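Local coordinates for carbohydrate-binding protein (Flavonifractor plautii, PDB 6N1B), which probably removes the acetyl group from N-acetylgalactosamine of the blood group A antigen and here holds the blood group B trisaccharide, at residues A[38-43]-A[73-78]; A[82-87]-A[115-120]. All blocks are in the same frame, centred on the assembly; numbering follows the deposited sequence.

Overall arrangement
The five antiparallel sheets are consistent with a five-bladed beta-propeller. From the N terminus, the chain leaves strand 30-31 and enters the loop that holds 38-43. It then forms strands 52-60 and 67-75. Interaction 1 closes the span from that loop through these two strands by packing 38-43 on the end of strand 67-75. The chain continues through 82-87 and strand 87-91. Interaction 2 closes the second loop where 82-87 meets strand 116-126, the first strand of the next sheet. The two contacts follow in series, neither nested nor crossed. Their centres lie about 10 Å apart. Tyr-73 O with Ser-87 N, and Tyr-41 OH with Asn-85 OD1, probably link them by hydrogen bonds.

Interaction 1. Residues A[38-43]-A[73-78]; sequences FPAYYS and YTPNVM
Phe-38 turns an edge of its ring onto a face of Tyr-73. The pair is T-shaped, with ring centroids 5.0 Å apart and planes at 64°. Phe-38 CD2 sits over the centre of the Tyr-73 ring, and Tyr-73 CD1 is its closest atom at 3.7 Å. The two side chains run antiparallel as they pass. Tyr-73 CG stands between its own backbone N and carbonyl carbon (chi1 62°), which sends the ring across to the loop. There Tyr-73 OH donates a hydrogen bond of 2.6 Å to Pro-39 O, in the carbonyl plane. The Pro-39 ring lies across the end of the phenol, its CG 3.5 Å from Tyr-73 OH.

Further along, Pro-75 is the apolar centre. Its CG lies 3.8 Å from Ala-40 CB. Its CB meets the edge of the Tyr-42 ring, 3.9 Å from Tyr-42 CD2 and in the ring plane. The Tyr-42 and Val-77 side chains approach each other head on, and Val-77 CG1 packs 3.5 Å from Tyr-42 OH. That hydroxyl is hydrogen-bonded to Ala-48 O and Gln-51 N, so the phenol is held at its far end as well.

The contact joins the loop before strand 52-60 to the end of strand 67-75. Val-52 and Val-89, on the two strands flanking 67-75, also touch both Phe-38 and Tyr-73. The chemistry is mostly apolar. Its one direct hydrogen bond satisfies a backbone carbonyl, and together with the ring stack it restrains Tyr-73 both at its hydroxyl and over one face.

Interaction 2. Residues A[82-87]-A[115-120]; sequences IYENPS and RYHNCD. With CA (calcium ion), chain C; GLA (alpha-D-galactopyranose), chain B.
Glu-84 lies against Asn-118 and is the centre of an inverse gamma turn. At this turn the 82-87 loop of one sheet, probably a propeller blade, meets strand 116-126 of the next. The packing is tight here. Glu-84 CG is 3.3 Å from Asn-118 O, with the carboxylate carried onward by an extended chain (chi2 173°). The carboxylate runs alongside the His-117 ring, Glu-84 OE1 3.5 Å from His-117 CD2, with the two planes 32° apart. Pro-86 CD touches Asn-118 CB at 3.9 Å.

The amide link between Asn-85 and Asn-118 is looser. Their planes stand 76° apart, and the hydrogen bond from Asn-85 ND2 to Asn-118 OD1 is weak (2.9 Å). Asn-85 OD1 is held by Tyr-41 OH. Water 2 accepts from Asn-118 N, and weakly from Asn-85 ND2.

The other end of the contact is the watery sugar and metal site. His-117 NE2 is 2.7 Å from galactose O3, a nearly straight hydrogen bond in the ring plane. Asp-141 holds His-117 ND1. Asp-120 OD1 binds calcium at 2.0 Å, with four waters and His-272 completing the site. Water 1 accepts from Asp-120 N and donates to Glu-84 OE2 at 2.7 Å.

Interaction 1. Residues A[38-43]-A[73-78]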
ATOM      1  N   PHE A  38      -7.652 -12.905  -0.092  1.00 12.69           N
ATOM      2  CA  PHE A  38      -8.351 -11.707   0.301  1.00 11.94           C
ATOM      3  C   PHE A  38      -9.723 -11.681  -0.361  1.00 13.19           C
ATOM      4  O   PHE A  38      -9.781 -11.925  -1.578  1.00 16.23           O
ATOM      5  CB  PHE A  38      -7.603 -10.434  -0.073  1.00 13.13           C
ATOM      6  CG  PHE A  38      -6.342 -10.130   0.714  1.00 11.18           C
ATOM      7  CD1 PHE A  38      -5.145 -10.851   0.653  1.00 13.04           C
ATOM      8  CD2 PHE A  38      -6.375  -9.075   1.622  1.00 12.03           C
ATOM      9  CE1 PHE A  38      -4.049 -10.526   1.437  1.00 13.70           C
ATOM     10  CE2 PHE A  38      -5.291  -8.778   2.387  1.00 12.88           C
ATOM     11  CZ  PHE A  38      -4.164  -9.498   2.299  1.00 12.54           C
ATOM     12  N   PRO A  39     -10.783 -11.392   0.354  1.00 13.39           N
ATOM     13  CA  PRO A  39     -12.111 -11.359  -0.247  1.00 15.57           C
ATOM     14  C   PRO A  39     -12.322 -10.075  -1.012  1.00 15.34           C
ATOM     15  O   PRO A  39     -11.910  -8.994  -0.577  1.00 19.79           O
ATOM     16  CB  PRO A  39     -13.005 -11.526   0.948  1.00 15.11           C
ATOM     17  CG  PRO A  39     -12.266 -10.849   2.037  1.00 15.25           C
ATOM     18  CD  PRO A  39     -10.820 -11.100   1.795  1.00 15.06           C
ATOM     19  N   ALA A  40     -12.907 -10.132  -2.168  1.00 12.59           N
ATOM     20  CA  ALA A  40     -13.343  -8.971  -2.866  1.00 11.14           C
ATOM     21  C   ALA A  40     -14.859  -9.002  -3.035  1.00 10.62           C
ATOM     22  O   ALA A  40     -15.462 -10.032  -3.368  1.00 12.86           O
ATOM     23  CB  ALA A  40     -12.735  -8.846  -4.261  1.00 11.38           C
ATOM     24  N   TYR A  41     -15.480  -7.829  -2.860  1.00 10.58           N
ATOM     25  CA  TYR A  41     -16.980  -7.755  -2.796  1.00 12.05           C
ATOM     26  C   TYR A  41     -17.632  -7.970  -4.141  1.00 10.47           C
ATOM     27  O   TYR A  41     -18.814  -8.263  -4.196  1.00 14.06           O
ATOM     28  CB  TYR A  41     -17.463  -6.434  -2.150  1.00 13.34           C
ATOM     29  CG  TYR A  41     -17.355  -5.260  -3.140  1.00 11.49           C
ATOM     30  CD1 TYR A  41     -16.165  -4.582  -3.396  1.00 12.21           C
ATOM     31  CD2 TYR A  41     -18.467  -4.819  -3.864  1.00 13.20           C
ATOM     32  CE1 TYR A  41     -16.117  -3.583  -4.327  1.00 12.05           C
ATOM     33  CE2 TYR A  41     -18.396  -3.797  -4.785  1.00 12.60           C
ATOM     34  CZ  TYR A  41     -17.182  -3.190  -4.974  1.00 12.28           C
ATOM     35  OH  TYR A  41     -17.107  -2.154  -5.907  1.00 12.79           O
ATOM     36  N   TYR A  42     -16.935  -7.675  -5.238  1.00 11.15           N
ATOM     37  CA  TYR A  42     -17.548  -7.579  -6.535  1.00 10.47           C
ATOM     38  C   TYR A  42     -17.995  -8.918  -7.090  1.00 11.24           C
ATOM     39  O   TYR A  42     -17.415  -9.983  -6.765  1.00 11.35           O
ATOM     40  CB  TYR A  42     -16.654  -6.848  -7.565  1.00 11.26           C
ATOM     41  CG  TYR A  42     -15.417  -7.602  -7.955  1.00 11.10           C
ATOM     42  CD1 TYR A  42     -15.502  -8.602  -8.944  1.00 10.87           C
ATOM     43  CD2 TYR A  42     -14.168  -7.367  -7.419  1.00 10.11           C
ATOM     44  CE1 TYR A  42     -14.450  -9.391  -9.211  1.00 10.11           C
ATOM     45  CE2 TYR A  42     -13.102  -8.130  -7.704  1.00 10.21           C
ATOM     46  CZ  TYR A  42     -13.193  -9.140  -8.629  1.00  9.25           C
ATOM     47  OH  TYR A  42     -12.080  -9.955  -8.907  1.00 10.43           O
ATOM     48  N   SER A  43     -18.995  -8.873  -7.983  1.00 12.83           N
ATOM     49  CA  SER A  43     -19.357 -10.023  -8.774  1.00 13.52           C
ATOM     50  C   SER A  43     -19.598  -9.558 -10.189  1.00 14.41           C
ATOM     51  O   SER A  43     -20.486  -8.809 -10.449  1.00 16.99           O
ATOM     52  CB  SER A  43     -20.667 -10.633  -8.131  1.00 19.61           C
ATOM     53  OG  SER A  43     -21.059 -11.800  -8.884  1.00 24.61           O
ATOM     54  N   TYR A  73      -6.881  -2.840   1.641  1.00  8.02           N
ATOM     55  CA  TYR A  73      -6.498  -3.251   0.319  1.00  8.11           C
ATOM     56  C   TYR A  73      -7.623  -2.825  -0.629  1.00  8.30           C
ATOM     57  O   TYR A  73      -8.684  -2.331  -0.212  1.00  8.70           O
ATOM     58  CB  TYR A  73      -6.300  -4.796   0.246  1.00  8.96           C
ATOM     59  CG  TYR A  73      -7.535  -5.601   0.546  1.00  8.35           C
ATOM     60  CD1 TYR A  73      -8.023  -5.724   1.859  1.00  9.54           C
ATOM     61  CD2 TYR A  73      -8.278  -6.160  -0.433  1.00 10.34           C
ATOM     62  CE1 TYR A  73      -9.176  -6.374   2.123  1.00  8.95           C
ATOM     63  CE2 TYR A  73      -9.494  -6.838  -0.160  1.00  9.18           C
ATOM     64  CZ  TYR A  73      -9.878  -6.940   1.125  1.00  9.08           C
ATOM     65  OH  TYR A  73     -11.051  -7.616   1.440  1.00 11.41           O
ATOM     66  N   THR A  74      -7.391  -3.014  -1.944  1.00  8.48           N
ATOM     67  CA  THR A  74      -8.484  -2.719  -2.934  1.00  8.47           C
ATOM     68  C   THR A  74      -8.604  -3.892  -3.885  1.00  7.61           C
ATOM     69  O   THR A  74      -7.616  -4.294  -4.509  1.00  9.09           O
ATOM     70  CB  THR A  74      -8.136  -1.499  -3.761  1.00  8.90           C
ATOM     71  OG1 THR A  74      -6.761  -1.583  -4.216  1.00  9.52           O
ATOM     72  CG2 THR A  74      -8.305  -0.227  -3.004  1.00 10.09           C
ATOM     73  N   PRO A  75      -9.811  -4.402  -4.071  1.00  8.82           N
ATOM     74  CA  PRO A  75     -10.037  -5.205  -5.222  1.00  9.23           C
ATOM     75  C   PRO A  75      -9.625  -4.520  -6.467  1.00  8.98           C
ATOM     76  O   PRO A  75      -9.588  -3.282  -6.556  1.00  9.58           O
ATOM     77  CB  PRO A  75     -11.615  -5.383  -5.240  1.00  9.23           C
ATOM     78  CG  PRO A  75     -11.977  -5.199  -3.771  1.00 10.28           C
ATOM     79  CD  PRO A  75     -11.057  -4.102  -3.341  1.00 10.04           C
ATOM     80  N   ASN A  76      -9.314  -5.259  -7.547  1.00  9.34           N
ATOM     81  CA  ASN A  76      -9.148  -4.653  -8.870  1.00  9.94           C
ATOM     82  C   ASN A  76      -9.249  -5.715  -9.936  1.00 10.20           C
ATOM     83  O   ASN A  76      -8.879  -6.863  -9.699  1.00 10.57           O
ATOM     84  CB  ASN A  76      -7.829  -3.883  -9.013  1.00 11.66           C
ATOM     85  CG  ASN A  76      -7.921  -2.757 -10.032  1.00 12.14           C
ATOM     86  OD1 ASN A  76      -9.007  -2.247 -10.308  1.00 12.61           O
ATOM     87  ND2 ASN A  76      -6.714  -2.392 -10.601  1.00 18.38           N
ATOM     88  N   VAL A  77      -9.720  -5.297 -11.125  1.00  9.27           N
ATOM     89  CA  VAL A  77      -9.720  -6.131 -12.340  1.00  9.76           C
ATOM     90  C   VAL A  77      -9.257  -5.270 -13.499  1.00  9.98           C
ATOM     91  O   VAL A  77      -9.357  -4.034 -13.425  1.00 10.87           O
ATOM     92  CB  VAL A  77     -11.165  -6.700 -12.605  1.00 10.01           C
ATOM     93  CG1 VAL A  77     -11.623  -7.563 -11.437  1.00 10.27           C
ATOM     94  CG2 VAL A  77     -12.145  -5.636 -12.936  1.00 10.20           C
ATOM     95  N   MET A  78      -8.847  -5.894 -14.575  1.00  9.66           N
ATOM     96  CA  MET A  78      -8.592  -5.177 -15.809  1.00  9.89           C
ATOM     97  C   MET A  78      -9.862  -4.614 -16.401  1.00 10.65           C
ATOM     98  O   MET A  78     -10.971  -5.114 -16.233  1.00 11.91           O
ATOM     99  CB  MET A  78      -7.946  -6.082 -16.835  1.00 11.25           C
ATOM    100  CG  MET A  78      -6.540  -6.622 -16.429  1.00 10.10           C
ATOM    101  SD  MET A  78      -5.316  -5.383 -16.023  1.00 12.35           S
ATOM    102  CE  MET A  78      -4.982  -4.718 -17.617  1.00 13.66           C
TER

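Interaction 2. Residues A[82-87]-A[115-120]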
ATOM      1  N   ILE A  82     -13.937   0.489 -11.238  1.00 10.59           N
ATOM      2  CA  ILE A  82     -15.005   0.813 -10.370  1.00 11.20           C
ATOM      3  C   ILE A  82     -15.113   0.040  -9.097  1.00 10.29           C
ATOM      4  O   ILE A  82     -15.764   0.426  -8.148  1.00 11.29           O
ATOM      5  CB  ILE A  82     -16.392   0.866 -11.120  1.00 12.21           C
ATOM      6  CG1 ILE A  82     -17.300   2.023 -10.591  1.00 16.67           C
ATOM      7  CG2 ILE A  82     -16.961  -0.538 -11.150  1.00 14.17           C
ATOM      8  CD1 ILE A  82     -18.590   2.275 -11.303  1.00 20.29           C
ATOM      9  N   TYR A  83     -14.428  -1.141  -9.081  1.00  9.67           N
ATOM     10  CA  TYR A  83     -14.413  -2.057  -7.916  1.00 10.61           C
ATOM     11  C   TYR A  83     -13.276  -1.789  -6.980  1.00 10.21           C
ATOM     12  O   TYR A  83     -13.207  -2.463  -5.917  1.00 10.53           O
ATOM     13  CB  TYR A  83     -14.336  -3.518  -8.364  1.00 10.21           C
ATOM     14  CG  TYR A  83     -15.415  -3.923  -9.371  1.00 11.80           C
ATOM     15  CD1 TYR A  83     -16.707  -3.618  -9.267  1.00 13.59           C
ATOM     16  CD2 TYR A  83     -15.066  -4.645 -10.484  1.00 13.03           C
ATOM     17  CE1 TYR A  83     -17.698  -3.995 -10.191  1.00 14.33           C
ATOM     18  CE2 TYR A  83     -15.985  -5.017 -11.423  1.00 12.39           C
ATOM     19  CZ  TYR A  83     -17.289  -4.655 -11.300  1.00 13.71           C
ATOM     20  OH  TYR A  83     -18.233  -5.002 -12.240  1.00 15.51           O
ATOM     21  N   GLU A  84     -12.435  -0.810  -7.283  1.00  9.51           N
ATOM     22  CA  GLU A  84     -11.152  -0.589  -6.610  1.00  9.56           C
ATOM     23  C   GLU A  84     -11.315   0.174  -5.280  1.00  9.71           C
ATOM     24  O   GLU A  84     -10.656   1.213  -5.093  1.00 10.28           O
ATOM     25  CB  GLU A  84     -10.194   0.034  -7.617  1.00  9.59           C
ATOM     26  CG  GLU A  84      -8.722  -0.034  -7.245  1.00  9.73           C
ATOM     27  CD  GLU A  84      -7.833   0.419  -8.281  1.00 11.99           C
ATOM     28  OE1 GLU A  84      -8.288   0.878  -9.384  1.00 11.60           O
ATOM     29  OE2 GLU A  84      -6.587   0.349  -8.083  1.00 18.27           O
ATOM     30  N   ASN A  85     -12.118  -0.400  -4.379  1.00  9.96           N
ATOM     31  CA  ASN A  85     -12.599   0.380  -3.243  1.00  9.35           C
ATOM     32  C   ASN A  85     -12.044  -0.136  -1.973  1.00  9.16           C
ATOM     33  O   ASN A  85     -12.118  -1.362  -1.684  1.00 10.28           O
ATOM     34  CB  ASN A  85     -14.105   0.383  -3.252  1.00 10.13           C
ATOM     35  CG  ASN A  85     -14.595   0.865  -4.636  1.00  9.01           C
ATOM     36  OD1 ASN A  85     -15.417   0.119  -5.307  1.00 12.55           O
ATOM     37  ND2 ASN A  85     -14.154   1.984  -5.059  1.00  7.52           N
ATOM     38  N   PRO A  86     -11.445   0.741  -1.146  1.00  9.57           N
ATOM     39  CA  PRO A  86     -10.835   0.317   0.145  1.00  9.68           C
ATOM     40  C   PRO A  86     -11.693  -0.660   0.935  1.00  9.27           C
ATOM     41  O   PRO A  86     -12.877  -0.424   1.161  1.00  9.13           O
ATOM     42  CB  PRO A  86     -10.618   1.637   0.881  1.00 10.11           C
ATOM     43  CG  PRO A  86     -10.376   2.591  -0.228  1.00 11.90           C
ATOM     44  CD  PRO A  86     -11.248   2.138  -1.396  1.00  9.55           C
ATOM     45  N   SER A  87     -11.041  -1.748   1.337  1.00  8.11           N
ATOM     46  CA  SER A  87     -11.612  -2.881   2.028  1.00  8.16           C
ATOM     47  C   SER A  87     -10.674  -3.246   3.187  1.00  8.14           C
ATOM     48  O   SER A  87      -9.460  -3.044   3.097  1.00  8.98           O
ATOM     49  CB  SER A  87     -11.773  -4.039   1.030  1.00  9.98           C
ATOM     50  OG  SER A  87     -12.733  -3.718   0.014  1.00  9.97           O
ATOM     51  N   ARG A 115     -16.427   7.349 -14.409  1.00 14.07           N
ATOM     52  CA  ARG A 115     -15.671   8.582 -14.469  1.00 14.24           C
ATOM     53  C   ARG A 115     -14.650   8.670 -13.341  1.00 13.19           C
ATOM     54  O   ARG A 115     -13.629   9.347 -13.486  1.00 14.58           O
ATOM     55  CB  ARG A 115     -16.612   9.803 -14.425  1.00 15.35           C
ATOM     56  CG  ARG A 115     -15.853  11.156 -14.375  1.00 14.68           C
ATOM     57  CD  ARG A 115     -16.796  12.289 -14.502  1.00 16.13           C
ATOM     58  NE  ARG A 115     -16.063  13.516 -14.339  1.00 17.79           N
ATOM     59  CZ  ARG A 115     -16.502  14.717 -14.594  1.00 21.88           C
ATOM     60  NH1 ARG A 115     -17.749  14.910 -15.119  1.00 23.39           N
ATOM     61  NH2 ARG A 115     -15.695  15.740 -14.331  1.00 18.78           N
ATOM     62  N   TYR A 116     -14.947   8.015 -12.205  1.00 12.89           N
ATOM     63  CA  TYR A 116     -14.213   8.162 -10.958  1.00 12.63           C
ATOM     64  C   TYR A 116     -13.656   6.825 -10.499  1.00 11.99           C
ATOM     65  O   TYR A 116     -14.274   5.792 -10.824  1.00 12.32           O
ATOM     66  CB  TYR A 116     -15.109   8.631  -9.819  1.00 14.04           C
ATOM     67  CG  TYR A 116     -15.841   9.890 -10.179  1.00 11.83           C
ATOM     68  CD1 TYR A 116     -15.286  11.173  -9.954  1.00 14.68           C
ATOM     69  CD2 TYR A 116     -17.122   9.830 -10.673  1.00 14.43           C
ATOM     70  CE1 TYR A 116     -15.926  12.363 -10.312  1.00 14.06           C
ATOM     71  CE2 TYR A 116     -17.796  11.025 -11.059  1.00 16.17           C
ATOM     72  CZ  TYR A 116     -17.182  12.282 -10.919  1.00 15.07           C
ATOM     73  OH  TYR A 116     -17.786  13.479 -11.278  1.00 18.53           O
ATOM     74  N   HIS A 117     -12.537   6.829  -9.796  1.00 10.96           N
ATOM     75  CA  HIS A 117     -12.158   5.575  -9.145  1.00 10.08           C
ATOM     76  C   HIS A 117     -11.342   5.872  -7.907  1.00  9.91           C
ATOM     77  O   HIS A 117     -10.649   6.898  -7.803  1.00 10.88           O
ATOM     78  CB  HIS A 117     -11.363   4.595 -10.101  1.00  9.34           C
ATOM     79  CG  HIS A 117      -9.896   4.961 -10.236  1.00 10.00           C
ATOM     80  ND1 HIS A 117      -9.447   6.041 -10.974  1.00 11.58           N
ATOM     81  CD2 HIS A 117      -8.768   4.332  -9.779  1.00 11.15           C
ATOM     82  CE1 HIS A 117      -8.117   6.053 -10.930  1.00 11.19           C
ATOM     83  NE2 HIS A 117      -7.676   5.038 -10.197  1.00 11.05           N
ATOM     84  N   ASN A 118     -11.365   4.907  -7.006  1.00  9.30           N
ATOM     85  CA  ASN A 118     -10.526   4.912  -5.794  1.00  9.59           C
ATOM     86  C   ASN A 118      -9.318   4.015  -6.040  1.00  9.58           C
ATOM     87  O   ASN A 118      -9.288   3.194  -6.963  1.00 10.56           O
ATOM     88  CB  ASN A 118     -11.328   4.407  -4.606  1.00  9.47           C
ATOM     89  CG  ASN A 118     -12.524   5.276  -4.294  1.00  9.47           C
ATOM     90  OD1 ASN A 118     -13.725   4.720  -4.193  1.00 12.18           O
ATOM     91  ND2 ASN A 118     -12.323   6.516  -4.134  1.00  7.67           N
ATOM     92  N   CYS A 119      -8.302   4.169  -5.203  1.00  9.88           N
ATOM     93  CA  CYS A 119      -7.067   3.364  -5.315  0.50  9.03           C
ATOM     94  C   CYS A 119      -6.148   3.620  -4.137  1.00  8.56           C
ATOM     95  O   CYS A 119      -6.369   4.543  -3.330  1.00  9.47           O
ATOM     96  CB  CYS A 119      -6.279   3.671  -6.646  0.50  9.83           C
ATOM     97  SG  CYS A 119      -5.734   5.403  -6.721  0.50 10.26           S
ATOM     98  N   ASP A 120      -5.150   2.764  -4.019  1.00  8.13           N
ATOM     99  CA  ASP A 120      -3.948   3.157  -3.260  1.00  8.96           C
ATOM    100  C   ASP A 120      -4.196   3.352  -1.780  1.00  8.68           C
ATOM    101  O   ASP A 120      -3.843   4.456  -1.201  1.00  9.60           O
ATOM    102  CB  ASP A 120      -3.310   4.428  -3.847  1.00  9.64           C
ATOM    103  CG  ASP A 120      -2.743   4.262  -5.249  1.00 10.31           C
ATOM    104  OD1 ASP A 120      -2.897   3.175  -5.819  1.00 11.99           O
ATOM    105  OD2 ASP A 120      -2.348   5.294  -5.820  1.00 11.25           O
TER
HETATM  106 CA    CA C 501      -2.461   2.511  -7.615  1.00  7.11          CA
HETATM  107  C1  GLA B   3      -3.225   3.127 -12.985  1.00 16.88           C
HETATM  108  C2  GLA B   3      -3.592   3.178 -11.465  1.00 14.12           C
HETATM  109  C3  GLA B   3      -4.709   4.211 -11.246  1.00 22.29           C
HETATM  110  C4  GLA B   3      -4.331   5.619 -11.835  1.00 15.92           C
HETATM  111  C5  GLA B   3      -3.810   5.466 -13.297  1.00 18.54           C
HETATM  112  C6  GLA B   3      -3.129   6.681 -13.781  1.00 20.19           C
HETATM  113  O2  GLA B   3      -4.076   1.827 -11.117  1.00 20.90           O
HETATM  114  O3  GLA B   3      -5.156   4.270  -9.677  1.00 20.41           O
HETATM  115  O4  GLA B   3      -3.364   6.115 -10.987  1.00 18.65           O
HETATM  116  O5  GLA B   3      -2.716   4.451 -13.386  1.00 17.06           O
HETATM  117  O6  GLA B   3      -2.708   6.591 -15.211  1.00 14.53           O
HETATM  118  O   HOH W   1      -5.227   0.323  -5.701  1.00 10.59           O
HETATM  119  O   HOH W   2     -13.220   2.802  -7.646  1.00 10.65           O
HETATM  120  O   HOH W   3      -2.480   1.699  -9.443  1.00 14.91           O
HETATM  121  O   HOH W   4      -2.550   0.600  -6.626  1.00 11.44           O
HETATM  122  O   HOH W   5      -4.455   2.174  -8.332  1.00 32.40           O
HETATM  123  O   HOH W   6      -2.478   4.499  -8.412  1.00 10.71           O